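Local structure of troponin C (Chlamys nipponensis akazara, 3TZ1) at residues E11-L16 and E63-L68. The protein binds calcium, here through its C-terminal domain, and so lifts the inhibitory action of troponin on actin filaments in striated muscle. Sequence-based numbering, arbitrary orientation.
With CA (calcium ion), chain C.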
loop_
_atom_site.group_PDB
_atom_site.type_symbol
_atom_site.label_atom_id
_atom_site.label_comp_id
_atom_site.label_asym_id
_atom_site.label_seq_id
_atom_site.Cartn_x
_atom_site.Cartn_y
_atom_site.Cartn_z
ATOM N N GLU A 11 8.160 9.585 2.876
ATOM C CA GLU A 11 7.157 10.290 3.668
ATOM C C GLU A 11 5.876 9.464 3.804
ATOM O O GLU A 11 5.289 9.388 4.883
ATOM C CB GLU A 11 6.848 11.666 3.064
ATOM C CG GLU A 11 5.774 12.458 3.818
ATOM C CD GLU A 11 6.251 12.959 5.181
ATOM O OE1 GLU A 11 7.470 12.915 5.448
ATOM O OE2 GLU A 11 5.403 13.402 5.984
ATOM N N ALA A 12 5.435 8.854 2.705
ATOM C CA ALA A 12 4.266 7.977 2.730
ATOM C C ALA A 12 4.469 6.805 3.685
ATOM O O ALA A 12 3.581 6.472 4.475
ATOM C CB ALA A 12 3.963 7.455 1.327
ATOM N N PHE A 13 5.632 6.166 3.596
ATOM C CA PHE A 13 5.949 5.042 4.479
ATOM C C PHE A 13 5.891 5.472 5.945
ATOM O O PHE A 13 5.292 4.796 6.786
ATOM C CB PHE A 13 7.321 4.456 4.131
ATOM C CG PHE A 13 7.617 3.145 4.818
ATOM C CD1 PHE A 13 7.094 1.958 4.334
ATOM C CD2 PHE A 13 8.426 3.106 5.940
ATOM C CE1 PHE A 13 7.370 0.752 4.965
ATOM C CE2 PHE A 13 8.703 1.907 6.576
ATOM C CZ PHE A 13 8.180 0.729 6.085
ATOM N N ARG A 14 6.504 6.608 6.252
ATOM C CA ARG A 14 6.499 7.116 7.619
ATOM C C ARG A 14 5.084 7.349 8.129
ATOM O O ARG A 14 4.751 6.997 9.264
ATOM C CB ARG A 14 7.286 8.424 7.707
ATOM C CG ARG A 14 8.783 8.242 7.944
ATOM C CD ARG A 14 9.481 9.591 8.118
ATOM N NE ARG A 14 9.524 10.051 9.507
ATOM C CZ ARG A 14 8.538 10.707 10.113
ATOM N NH1 ARG A 14 7.412 10.967 9.460
ATOM N NH2 ARG A 14 8.672 11.093 11.376
ATOM N N VAL A 15 4.256 7.966 7.297
ATOM C CA VAL A 15 2.879 8.251 7.687
ATOM C C VAL A 15 2.081 6.984 7.970
ATOM O O VAL A 15 1.313 6.932 8.934
ATOM C CB VAL A 15 2.144 9.114 6.635
ATOM C CG1 VAL A 15 0.685 9.275 7.022
ATOM C CG2 VAL A 15 2.809 10.481 6.508
ATOM N N LEU A 16 2.276 5.957 7.140
ATOM C CA LEU A 16 1.497 4.726 7.250
ATOM C C LEU A 16 2.069 3.744 8.272
ATOM O O LEU A 16 1.443 2.731 8.583
ATOM C CB LEU A 16 1.389 4.047 5.879
ATOM C CG LEU A 16 0.716 4.899 4.801
ATOM C CD1 LEU A 16 0.699 4.158 3.462
ATOM C CD2 LEU A 16 -0.711 5.274 5.227
ATOM N N GLU A 63 11.362 -2.065 1.666
ATOM C CA GLU A 63 11.749 -2.639 0.388
ATOM C C GLU A 63 10.526 -3.143 -0.373
ATOM O O GLU A 63 10.417 -2.959 -1.583
ATOM C CB GLU A 63 12.767 -3.760 0.584
ATOM C CG GLU A 63 13.282 -4.343 -0.706
ATOM C CD GLU A 63 14.301 -5.436 -0.471
ATOM O OE1 GLU A 63 15.425 -5.115 -0.027
ATOM O OE2 GLU A 63 13.971 -6.616 -0.721
ATOM N N GLU A 64 9.599 -3.771 0.339
ATOM C CA GLU A 64 8.361 -4.238 -0.282
ATOM C C GLU A 64 7.543 -3.053 -0.763
ATOM O O GLU A 64 6.936 -3.080 -1.834
ATOM C CB GLU A 64 7.543 -5.071 0.702
ATOM C CG GLU A 64 8.195 -6.381 1.075
ATOM C CD GLU A 64 7.432 -7.100 2.143
ATOM O OE1 GLU A 64 6.888 -6.415 3.042
ATOM O OE2 GLU A 64 7.348 -8.342 2.071
ATOM N N PHE A 65 7.538 -2.002 0.042
ATOM C CA PHE A 65 6.777 -0.811 -0.283
ATOM C C PHE A 65 7.341 -0.175 -1.555
ATOM O O PHE A 65 6.595 0.216 -2.450
ATOM C CB PHE A 65 6.834 0.167 0.890
ATOM C CG PHE A 65 5.897 1.330 0.757
ATOM C CD1 PHE A 65 4.533 1.127 0.678
ATOM C CD2 PHE A 65 6.388 2.637 0.735
ATOM C CE1 PHE A 65 3.658 2.215 0.564
ATOM C CE2 PHE A 65 5.525 3.718 0.615
ATOM C CZ PHE A 65 4.159 3.505 0.538
ATOM N N LYS A 66 8.668 -0.103 -1.639
ATOM C CA LYS A 66 9.327 0.509 -2.786
ATOM C C LYS A 66 9.083 -0.292 -4.057
ATOM O O LYS A 66 8.830 0.270 -5.128
ATOM C CB LYS A 66 10.830 0.663 -2.524
ATOM C CG LYS A 66 11.572 1.351 -3.646
ATOM C CD LYS A 66 12.994 1.713 -3.254
ATOM C CE LYS A 66 13.670 2.482 -4.383
ATOM N NZ LYS A 66 15.068 2.874 -4.052
ATOM N N CYS A 67 9.153 -1.611 -3.929
ATOM C CA CYS A 67 8.906 -2.508 -5.053
ATOM C C CYS A 67 7.535 -2.248 -5.657
ATOM O O CYS A 67 7.386 -2.195 -6.874
ATOM C CB CYS A 67 9.006 -3.966 -4.606
ATOM S SG CYS A 67 10.703 -4.569 -4.427
ATOM N N LEU A 68 6.531 -2.092 -4.800
ATOM C CA LEU A 68 5.178 -1.832 -5.277
ATOM C C LEU A 68 5.106 -0.462 -5.924
ATOM O O LEU A 68 4.633 -0.305 -7.055
ATOM C CB LEU A 68 4.171 -1.900 -4.128
ATOM C CG LEU A 68 2.779 -1.331 -4.457
ATOM C CD1 LEU A 68 2.101 -2.148 -5.572
ATOM C CD2 LEU A 68 1.908 -1.301 -3.220
HETATM CA CA CA C . 6.373 -8.516 4.457
HETATM O O HOH W 1 8.695 -7.903 5.527
#
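F13 and F65 form a buried, apolar contact between helix 6-16 and helix 62-70, the first and last helices of the domain. No hydrogen bond crosses it. The two side chains point opposite ways as they pass alongside each other. Their ring planes meet obliquely at 50°, with centroids 5.6 Å apart. The nearest approach is 3.7 Å, from F13 CD1 to F65 CD2. CG of F65 lies anti to the backbone N (chi1 -170°), which carries the ring across to the first helix. There its far end reaches A12, whose CB lies at the ring edge, 4.0 Å from F65 CZ. The helices are the entering helix of one EF-hand and the exiting helix of the next, so the contact joins the two halves of an EF-hand pair. I24, on the short strand 24-25, packs on both phenylalanines. E64, next to F65 in sequence, binds the calcium ion with both carboxylate oxygens, OE1 and OE2 each 2.6 Å from the metal. D53, D55, S57 and T59 complete the protein ligands. Replacing F65 by alanine is likely to open a gap beside A12 and leave the F13 ring freer to turn. F13 also meets Y62 edge-to-face.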